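Local structure of phosphonate monoester hydrolase (Ruegeria pomeroyi, 4UPK) at residues R428-S433 and A460-A465; A465-V470 and L502-R507. The protein is a hydrolase of the sulfatase family, within the alkaline phosphatase clan, and is found here as an assembly of four chains. All coordinates share one frame; numbering follows the deposited sequence.

Interaction 1 of 2, residues R428-S433 and A460-A465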
ATOM      1  N   ARG A 428      20.784  -0.761  31.457  1.00 23.68           N
ATOM      2  CA  ARG A 428      21.529   0.433  31.070  1.00 22.44           C
ATOM      3  C   ARG A 428      22.482   0.884  32.164  1.00 23.28           C
ATOM      4  O   ARG A 428      22.096   0.845  33.329  1.00 23.61           O
ATOM      5  CB  ARG A 428      20.502   1.550  30.935  1.00 21.11           C
ATOM      6  CG  ARG A 428      20.667   2.344  29.706  1.00 26.84           C
ATOM      7  CD  ARG A 428      19.536   3.309  29.642  1.00 16.73           C
ATOM      8  NE  ARG A 428      18.617   2.888  28.601  1.00 15.89           N
ATOM      9  CZ  ARG A 428      17.364   2.513  28.804  1.00 19.24           C
ATOM     10  NH1 ARG A 428      16.846   2.528  30.030  1.00  6.54           N
ATOM     11  NH2 ARG A 428      16.602   2.160  27.781  1.00  6.95           N
ATOM     12  N   GLN A 429      23.693   1.346  31.801  1.00 18.75           N
ATOM     13  CA  GLN A 429      24.628   1.923  32.775  1.00 19.23           C
ATOM     14  C   GLN A 429      24.914   3.417  32.480  1.00 24.30           C
ATOM     15  O   GLN A 429      25.649   4.096  33.202  1.00 24.33           O
ATOM     16  CB  GLN A 429      25.882   1.070  32.931  1.00 20.42           C
ATOM     17  CG  GLN A 429      25.585  -0.173  33.774  1.00 31.80           C
ATOM     18  CD  GLN A 429      26.814  -0.966  34.075  1.00 53.88           C
ATOM     19  OE1 GLN A 429      27.148  -1.923  33.367  1.00 56.30           O
ATOM     20  NE2 GLN A 429      27.504  -0.592  35.144  1.00 40.12           N
ATOM     21  N   TYR A 430      24.284   3.914  31.412  1.00 19.70           N
ATOM     22  CA  TYR A 430      24.371   5.278  30.915  1.00 18.27           C
ATOM     23  C   TYR A 430      23.076   5.584  30.166  1.00 20.99           C
ATOM     24  O   TYR A 430      22.391   4.664  29.734  1.00 20.89           O
ATOM     25  CB  TYR A 430      25.588   5.438  29.957  1.00 18.62           C
ATOM     26  CG  TYR A 430      25.501   4.605  28.703  1.00 20.83           C
ATOM     27  CD1 TYR A 430      24.805   5.061  27.585  1.00 22.76           C
ATOM     28  CD2 TYR A 430      26.076   3.342  28.642  1.00 22.29           C
ATOM     29  CE1 TYR A 430      24.684   4.277  26.438  1.00 22.22           C
ATOM     30  CE2 TYR A 430      25.969   2.552  27.501  1.00 23.53           C
ATOM     31  CZ  TYR A 430      25.275   3.024  26.397  1.00 26.90           C
ATOM     32  OH  TYR A 430      25.156   2.219  25.284  1.00 22.79           O
ATOM     33  N   SER A 431      22.762   6.866  29.973  1.00 14.95           N
ATOM     34  CA  SER A 431      21.605   7.276  29.177  1.00 12.16           C
ATOM     35  C   SER A 431      22.108   8.023  27.935  1.00 13.87           C
ATOM     36  O   SER A 431      23.241   8.517  27.890  1.00 13.20           O
ATOM     37  CB  SER A 431      20.604   8.092  30.000  1.00 14.98           C
ATOM     38  OG  SER A 431      21.146   9.346  30.381  1.00 20.40           O
ATOM     39  N   PHE A 432      21.288   8.046  26.905  1.00 10.87           N
ATOM     40  CA  PHE A 432      21.659   8.630  25.632  1.00 11.75           C
ATOM     41  C   PHE A 432      20.567   9.587  25.085  1.00 16.63           C
ATOM     42  O   PHE A 432      19.389   9.212  24.995  1.00 17.22           O
ATOM     43  CB  PHE A 432      21.949   7.469  24.645  1.00 13.27           C
ATOM     44  CG  PHE A 432      22.353   7.879  23.258  1.00 14.51           C
ATOM     45  CD1 PHE A 432      23.686   8.141  22.954  1.00 15.91           C
ATOM     46  CD2 PHE A 432      21.413   7.956  22.239  1.00 16.23           C
ATOM     47  CE1 PHE A 432      24.067   8.481  21.665  1.00 16.25           C
ATOM     48  CE2 PHE A 432      21.792   8.289  20.952  1.00 18.04           C
ATOM     49  CZ  PHE A 432      23.112   8.569  20.676  1.00 16.62           C
ATOM     50  N   SER A 433      20.979  10.788  24.678  1.00 11.31           N
ATOM     51  CA  SER A 433      20.084  11.789  24.086  1.00 10.95           C
ATOM     52  C   SER A 433      20.659  12.346  22.791  1.00 14.92           C
ATOM     53  O   SER A 433      21.860  12.331  22.599  1.00 15.51           O
ATOM     54  CB  SER A 433      19.788  12.930  25.066  1.00 14.07           C
ATOM     55  OG  SER A 433      19.220  12.421  26.258  1.00 20.42           O
ATOM     56  N   ALA A 460      24.898  14.485  20.033  1.00 13.19           N
ATOM     57  CA  ALA A 460      24.667  13.309  20.855  1.00 12.05           C
ATOM     58  C   ALA A 460      25.228  13.537  22.256  1.00 14.42           C
ATOM     59  O   ALA A 460      26.262  14.202  22.403  1.00 11.19           O
ATOM     60  CB  ALA A 460      25.285  12.086  20.216  1.00 12.37           C
ATOM     61  N   ILE A 461      24.480  13.060  23.286  1.00 12.43           N
ATOM     62  CA  ILE A 461      24.819  13.181  24.718  1.00 12.37           C
ATOM     63  C   ILE A 461      24.860  11.775  25.360  1.00 19.72           C
ATOM     64  O   ILE A 461      23.926  10.998  25.179  1.00 21.33           O
ATOM     65  CB  ILE A 461      23.818  14.122  25.473  1.00 14.14           C
ATOM     66  CG1 ILE A 461      23.671  15.524  24.792  1.00 13.16           C
ATOM     67  CG2 ILE A 461      24.162  14.247  26.974  1.00 13.76           C
ATOM     68  CD1 ILE A 461      22.303  16.131  24.847  1.00 10.66           C
ATOM     69  N   LEU A 462      25.931  11.457  26.106  1.00 16.00           N
ATOM     70  CA  LEU A 462      26.049  10.197  26.840  1.00 15.75           C
ATOM     71  C   LEU A 462      26.251  10.512  28.327  1.00 18.80           C
ATOM     72  O   LEU A 462      27.235  11.146  28.682  1.00 18.98           O
ATOM     73  CB  LEU A 462      27.171   9.273  26.285  1.00 15.01           C
ATOM     74  CG  LEU A 462      27.201   7.852  26.871  1.00 17.86           C
ATOM     75  CD1 LEU A 462      27.424   6.822  25.793  1.00 18.02           C
ATOM     76  CD2 LEU A 462      28.259   7.714  27.968  1.00 17.55           C
ATOM     77  N   ARG A 463      25.319  10.083  29.180  1.00 16.32           N
ATOM     78  CA  ARG A 463      25.374  10.331  30.621  1.00 16.30           C
ATOM     79  C   ARG A 463      25.835   9.094  31.333  1.00 23.84           C
ATOM     80  O   ARG A 463      25.082   8.142  31.486  1.00 24.41           O
ATOM     81  CB  ARG A 463      24.033  10.821  31.188  1.00 12.81           C
ATOM     82  CG  ARG A 463      23.546  12.118  30.557  1.00  9.43           C
ATOM     83  CD  ARG A 463      22.157  12.462  30.994  1.00 14.53           C
ATOM     84  NE  ARG A 463      21.574  13.462  30.105  1.00 22.18           N
ATOM     85  CZ  ARG A 463      20.839  13.178  29.035  1.00 30.70           C
ATOM     86  NH1 ARG A 463      20.551  11.916  28.734  1.00  6.71           N
ATOM     87  NH2 ARG A 463      20.377  14.154  28.263  1.00 22.54           N
ATOM     88  N   ASP A 464      27.092   9.109  31.739  1.00 21.17           N
ATOM     89  CA  ASP A 464      27.761   8.061  32.485  1.00 21.15           C
ATOM     90  C   ASP A 464      27.593   8.429  33.978  1.00 23.76           C
ATOM     91  O   ASP A 464      27.188   9.555  34.289  1.00 22.12           O
ATOM     92  CB  ASP A 464      29.234   8.054  31.998  1.00 22.85           C
ATOM     93  CG  ASP A 464      30.257   7.315  32.812  1.00 27.17           C
ATOM     94  OD1 ASP A 464      30.229   6.076  32.808  1.00 34.89           O
ATOM     95  OD2 ASP A 464      31.139   7.974  33.380  1.00 25.08           O
ATOM     96  N   ALA A 465      27.858   7.483  34.891  1.00 21.44           N
ATOM     97  CA  ALA A 465      27.751   7.697  36.347  1.00 21.92           C
ATOM     98  C   ALA A 465      28.570   8.922  36.850  1.00 26.90           C
ATOM     99  O   ALA A 465      28.135   9.636  37.763  1.00 27.32           O
ATOM    100  CB  ALA A 465      28.186   6.440  37.088  1.00 22.69           C
TER
HETATM  101  O   HOH W   1      28.111   4.486  34.141  1.00 27.04           O
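Strand residues 431-433 and 460-463 run antiparallel, their short axes 4.8 Å apart and their directions 165° from each other, with S431/R463 and S433/I461 as hydrogen-bonded pairs and F432/L462 as the non-hydrogen-bonded pair between them. Four backbone bonds fix this register; the shortest joins I461 N to S433 O over 2.8 Å. On the face carrying the two serines, R463 reaches back across its neighbour strand. Its CG stands opposite its carbonyl carbon (chi1 -60°) and the chain then stays extended to NE, which brings the guanidinium to both hydroxyls. NH1 of R463 donates almost straight to S431 OG at 3.1 Å, while NH1 and NH2 close end-on upon S433 OG, each 2.9 Å from it. Both oxygens lie within about 5° of the guanidinium plane, so its edge does the binding, and I461 CG2 packs over one face. Partners beyond the strands restrain the group further: R463 NE forms a salt bridge with D365, and S433 OG also bonds S77 O. On the face of L462, its CD1 sits over the Y430 ring, 4.0 Å from the centroid, a CH-pi contact; Y430 OH bonds H512. Past the last pair, one water bridges Q429 O, D464 OD1 and A465 N. The arrangement is the pairing of the strand that is outermost within the chain with its neighbour in a small four-stranded antiparallel sheet, separate from the large mixed sheet of this alkaline-phosphatase-clan protein.

Interaction 2 of 2, residues A465-V470 and L502-R507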
ATOM      1  N   ALA A 465      27.858   7.483  34.891  1.00 21.44           N
ATOM      2  CA  ALA A 465      27.751   7.697  36.347  1.00 21.92           C
ATOM      3  C   ALA A 465      28.570   8.922  36.850  1.00 26.90           C
ATOM      4  O   ALA A 465      28.135   9.636  37.763  1.00 27.32           O
ATOM      5  CB  ALA A 465      28.186   6.440  37.088  1.00 22.69           C
ATOM      6  N   ARG A 466      29.748   9.154  36.225  1.00 22.41           N
ATOM      7  CA  ARG A 466      30.662  10.245  36.535  1.00 21.48           C
ATOM      8  C   ARG A 466      30.657  11.372  35.468  1.00 21.67           C
ATOM      9  O   ARG A 466      30.638  12.548  35.816  1.00 19.38           O
ATOM     10  CB  ARG A 466      32.091   9.697  36.724  1.00 18.39           C
ATOM     11  CG  ARG A 466      33.087  10.796  37.078  1.00 20.49           C
ATOM     12  CD  ARG A 466      34.458  10.286  37.358  1.00 20.88           C
ATOM     13  NE  ARG A 466      35.383  11.407  37.471  1.00 26.00           N
ATOM     14  CZ  ARG A 466      36.693  11.319  37.296  1.00 24.39           C
ATOM     15  NH1 ARG A 466      37.253  10.159  36.996  1.00 14.51           N
ATOM     16  NH2 ARG A 466      37.449  12.396  37.396  1.00  9.77           N
ATOM     17  N   PHE A 467      30.727  11.011  34.189  1.00 17.68           N
ATOM     18  CA  PHE A 467      30.809  12.012  33.138  1.00 16.52           C
ATOM     19  C   PHE A 467      29.598  12.158  32.253  1.00 23.59           C
ATOM     20  O   PHE A 467      28.754  11.262  32.161  1.00 24.61           O
ATOM     21  CB  PHE A 467      32.025  11.731  32.246  1.00 17.35           C
ATOM     22  CG  PHE A 467      33.395  11.790  32.886  1.00 18.23           C
ATOM     23  CD1 PHE A 467      34.080  12.994  32.990  1.00 20.63           C
ATOM     24  CD2 PHE A 467      34.039  10.630  33.296  1.00 19.46           C
ATOM     25  CE1 PHE A 467      35.372  13.044  33.535  1.00 20.35           C
ATOM     26  CE2 PHE A 467      35.331  10.682  33.837  1.00 21.80           C
ATOM     27  CZ  PHE A 467      35.976  11.896  33.975  1.00 19.10           C
ATOM     28  N   THR A 468      29.537  13.313  31.567  1.00 20.76           N
ATOM     29  CA  THR A 468      28.582  13.619  30.508  1.00 19.37           C
ATOM     30  C   THR A 468      29.432  14.062  29.331  1.00 19.58           C
ATOM     31  O   THR A 468      30.256  14.965  29.461  1.00 18.76           O
ATOM     32  CB  THR A 468      27.503  14.633  30.910  1.00 22.61           C
ATOM     33  OG1 THR A 468      26.719  14.079  31.958  1.00 19.96           O
ATOM     34  CG2 THR A 468      26.580  15.003  29.735  1.00 15.93           C
ATOM     35  N   LEU A 469      29.269  13.375  28.218  1.00 14.84           N
ATOM     36  CA  LEU A 469      29.973  13.643  26.979  1.00 13.69           C
ATOM     37  C   LEU A 469      28.971  14.185  25.939  1.00 16.49           C
ATOM     38  O   LEU A 469      27.869  13.648  25.804  1.00 14.86           O
ATOM     39  CB  LEU A 469      30.653  12.347  26.462  1.00 12.89           C
ATOM     40  CG  LEU A 469      31.195  12.380  25.017  1.00 16.45           C
ATOM     41  CD1 LEU A 469      32.537  13.096  24.923  1.00 15.76           C
ATOM     42  CD2 LEU A 469      31.300  11.025  24.480  1.00 19.12           C
ATOM     43  N   VAL A 470      29.373  15.250  25.215  1.00 13.03           N
ATOM     44  CA  VAL A 470      28.611  15.840  24.122  1.00 12.00           C
ATOM     45  C   VAL A 470      29.491  15.740  22.865  1.00 18.53           C
ATOM     46  O   VAL A 470      30.635  16.184  22.880  1.00 17.38           O
ATOM     47  CB  VAL A 470      28.133  17.292  24.393  1.00 14.88           C
ATOM     48  CG1 VAL A 470      27.410  17.880  23.179  1.00 14.37           C
ATOM     49  CG2 VAL A 470      27.244  17.377  25.648  1.00 14.46           C
ATOM     50  N   LEU A 502      37.770  10.994  27.853  1.00 15.76           N
ATOM     51  CA  LEU A 502      37.156  11.495  26.611  1.00 14.13           C
ATOM     52  C   LEU A 502      37.145  10.401  25.530  1.00 17.78           C
ATOM     53  O   LEU A 502      36.094  10.145  24.933  1.00 17.73           O
ATOM     54  CB  LEU A 502      37.917  12.761  26.122  1.00 13.23           C
ATOM     55  CG  LEU A 502      37.397  13.498  24.872  1.00 15.96           C
ATOM     56  CD1 LEU A 502      36.059  14.162  25.141  1.00 16.00           C
ATOM     57  CD2 LEU A 502      38.397  14.537  24.413  1.00 14.54           C
ATOM     58  N   ALA A 503      38.306   9.739  25.306  1.00 12.62           N
ATOM     59  CA  ALA A 503      38.442   8.668  24.323  1.00 11.36           C
ATOM     60  C   ALA A 503      37.574   7.434  24.664  1.00 14.18           C
ATOM     61  O   ALA A 503      36.953   6.841  23.766  1.00 12.56           O
ATOM     62  CB  ALA A 503      39.910   8.285  24.171  1.00 11.84           C
ATOM     63  N   ARG A 504      37.539   7.055  25.958  1.00 11.60           N
ATOM     64  CA  ARG A 504      36.780   5.919  26.492  1.00 11.40           C
ATOM     65  C   ARG A 504      35.262   6.127  26.350  1.00 16.94           C
ATOM     66  O   ARG A 504      34.550   5.210  25.911  1.00 16.86           O
ATOM     67  CB  ARG A 504      37.177   5.663  27.966  1.00  9.18           C
ATOM     68  CG  ARG A 504      36.386   4.532  28.655  1.00 18.62           C
ATOM     69  CD  ARG A 504      36.765   4.341  30.115  1.00 29.08           C
ATOM     70  NE  ARG A 504      36.767   5.602  30.857  1.00 28.17           N
ATOM     71  CZ  ARG A 504      35.716   6.125  31.474  1.00 45.46           C
ATOM     72  NH1 ARG A 504      34.547   5.488  31.475  1.00 33.58           N
ATOM     73  NH2 ARG A 504      35.821   7.287  32.100  1.00 35.19           N
ATOM     74  N   LEU A 505      34.770   7.339  26.723  1.00 15.47           N
ATOM     75  CA  LEU A 505      33.344   7.689  26.628  1.00 16.08           C
ATOM     76  C   LEU A 505      32.860   7.810  25.190  1.00 19.54           C
ATOM     77  O   LEU A 505      31.732   7.411  24.891  1.00 20.36           O
ATOM     78  CB  LEU A 505      33.022   8.964  27.414  1.00 16.34           C
ATOM     79  CG  LEU A 505      33.072   8.825  28.924  1.00 21.45           C
ATOM     80  CD1 LEU A 505      33.351  10.128  29.537  1.00 20.90           C
ATOM     81  CD2 LEU A 505      31.790   8.226  29.469  1.00 22.96           C
ATOM     82  N   SER A 506      33.703   8.379  24.308  1.00 14.65           N
ATOM     83  CA  SER A 506      33.408   8.529  22.881  1.00 15.18           C
ATOM     84  C   SER A 506      33.323   7.149  22.179  1.00 19.54           C
ATOM     85  O   SER A 506      32.474   6.965  21.299  1.00 20.00           O
ATOM     86  CB  SER A 506      34.434   9.447  22.224  1.00 17.87           C
ATOM     87  OG  SER A 506      33.866  10.110  21.110  1.00 23.11           O
ATOM     88  N   ARG A 507      34.143   6.165  22.617  1.00 15.62           N
ATOM     89  CA  ARG A 507      34.065   4.796  22.069  1.00 15.45           C
ATOM     90  C   ARG A 507      32.771   4.143  22.545  1.00 18.66           C
ATOM     91  O   ARG A 507      32.088   3.471  21.758  1.00 19.19           O
ATOM     92  CB  ARG A 507      35.303   3.951  22.422  1.00 11.27           C
ATOM     93  CG  ARG A 507      35.284   2.505  21.865  1.00  8.67           C
ATOM     94  CD  ARG A 507      36.637   1.989  21.382  1.00  6.32           C
ATOM     95  NE  ARG A 507      37.754   2.670  22.021  1.00 16.28           N
ATOM     96  CZ  ARG A 507      38.662   3.382  21.378  1.00 21.61           C
ATOM     97  NH1 ARG A 507      38.642   3.453  20.056  1.00  9.84           N
ATOM     98  NH2 ARG A 507      39.604   4.025  22.050  1.00 18.49           N
TER
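L505 and L469 interlock where the helix segment 502-507 lies on the strand segment 467-470, the two axes 9.2 Å apart at closest and inclined by 70°. F467 and L469, two apart on the strand, both direct their CB toward the helix, and L505, pointing back at the strand, fits between them. Its CD1 presses on the base of the F467 side chain, 3.4 Å from F467 CB, and its CB meets L469 CD2 at 4.0 Å. L469 is the answering bump. Its two methyls take different partners: CD2 sinks against the helix backbone, 3.6 Å from S506 N and just as near L505 C, whereas CD1 reaches L502 CD1 at 3.7 Å. L502, L505 and S506, spaced three and four along the helix, thus frame the hollow that L469 fills, with M509 a turn further on also touching it. This is a helix packed on one face of an antiparallel sheet, a two-layer alpha+beta arrangement, with no hydrogen bond crossing between the segments. Toward solvent the contact turns polar. R504, bent at chi3 (49°), swings NH2 beside F467 CE2 at 3.8 Å, the edge of its guanidinium turned to the ring with the two planes 53° apart. A second arginine flanks the same ring: the guanidinium of R466 lies with F467 CZ over its centre. These like charges stay 5.9 Å apart from R466 NH1 to R504 NH2, and each forms a salt bridge with an acid, R466 NE with D482 and R504 NH2 with D501, which would be expected to offset their repulsion. Beside the L469 hollow, S506 OG bonds E471, while L502 and S506 both pack on R507 of the second subunit.

Interactions 1 and 2 lie about 9 Å apart, centre to centre, on the same side of the chain's centre, and follow one another in sequence, sharing A465 in the turn between strands 458-463 and 467-472. Those strands are neighbours in the four-stranded antiparallel sheet, so interaction 1 joins strands within the sheet whereas interaction 2 sets helix 499-515 against it. A backbone bond of 2.9 Å between L462 N and L469 O ties the two directly. L505 CD2 also packs on both L462 CD2 and D464 CB, so the helix spans more than one strand. Since that helix also touches the second subunit, this sheet-and-helix unit reaches the assembly interface.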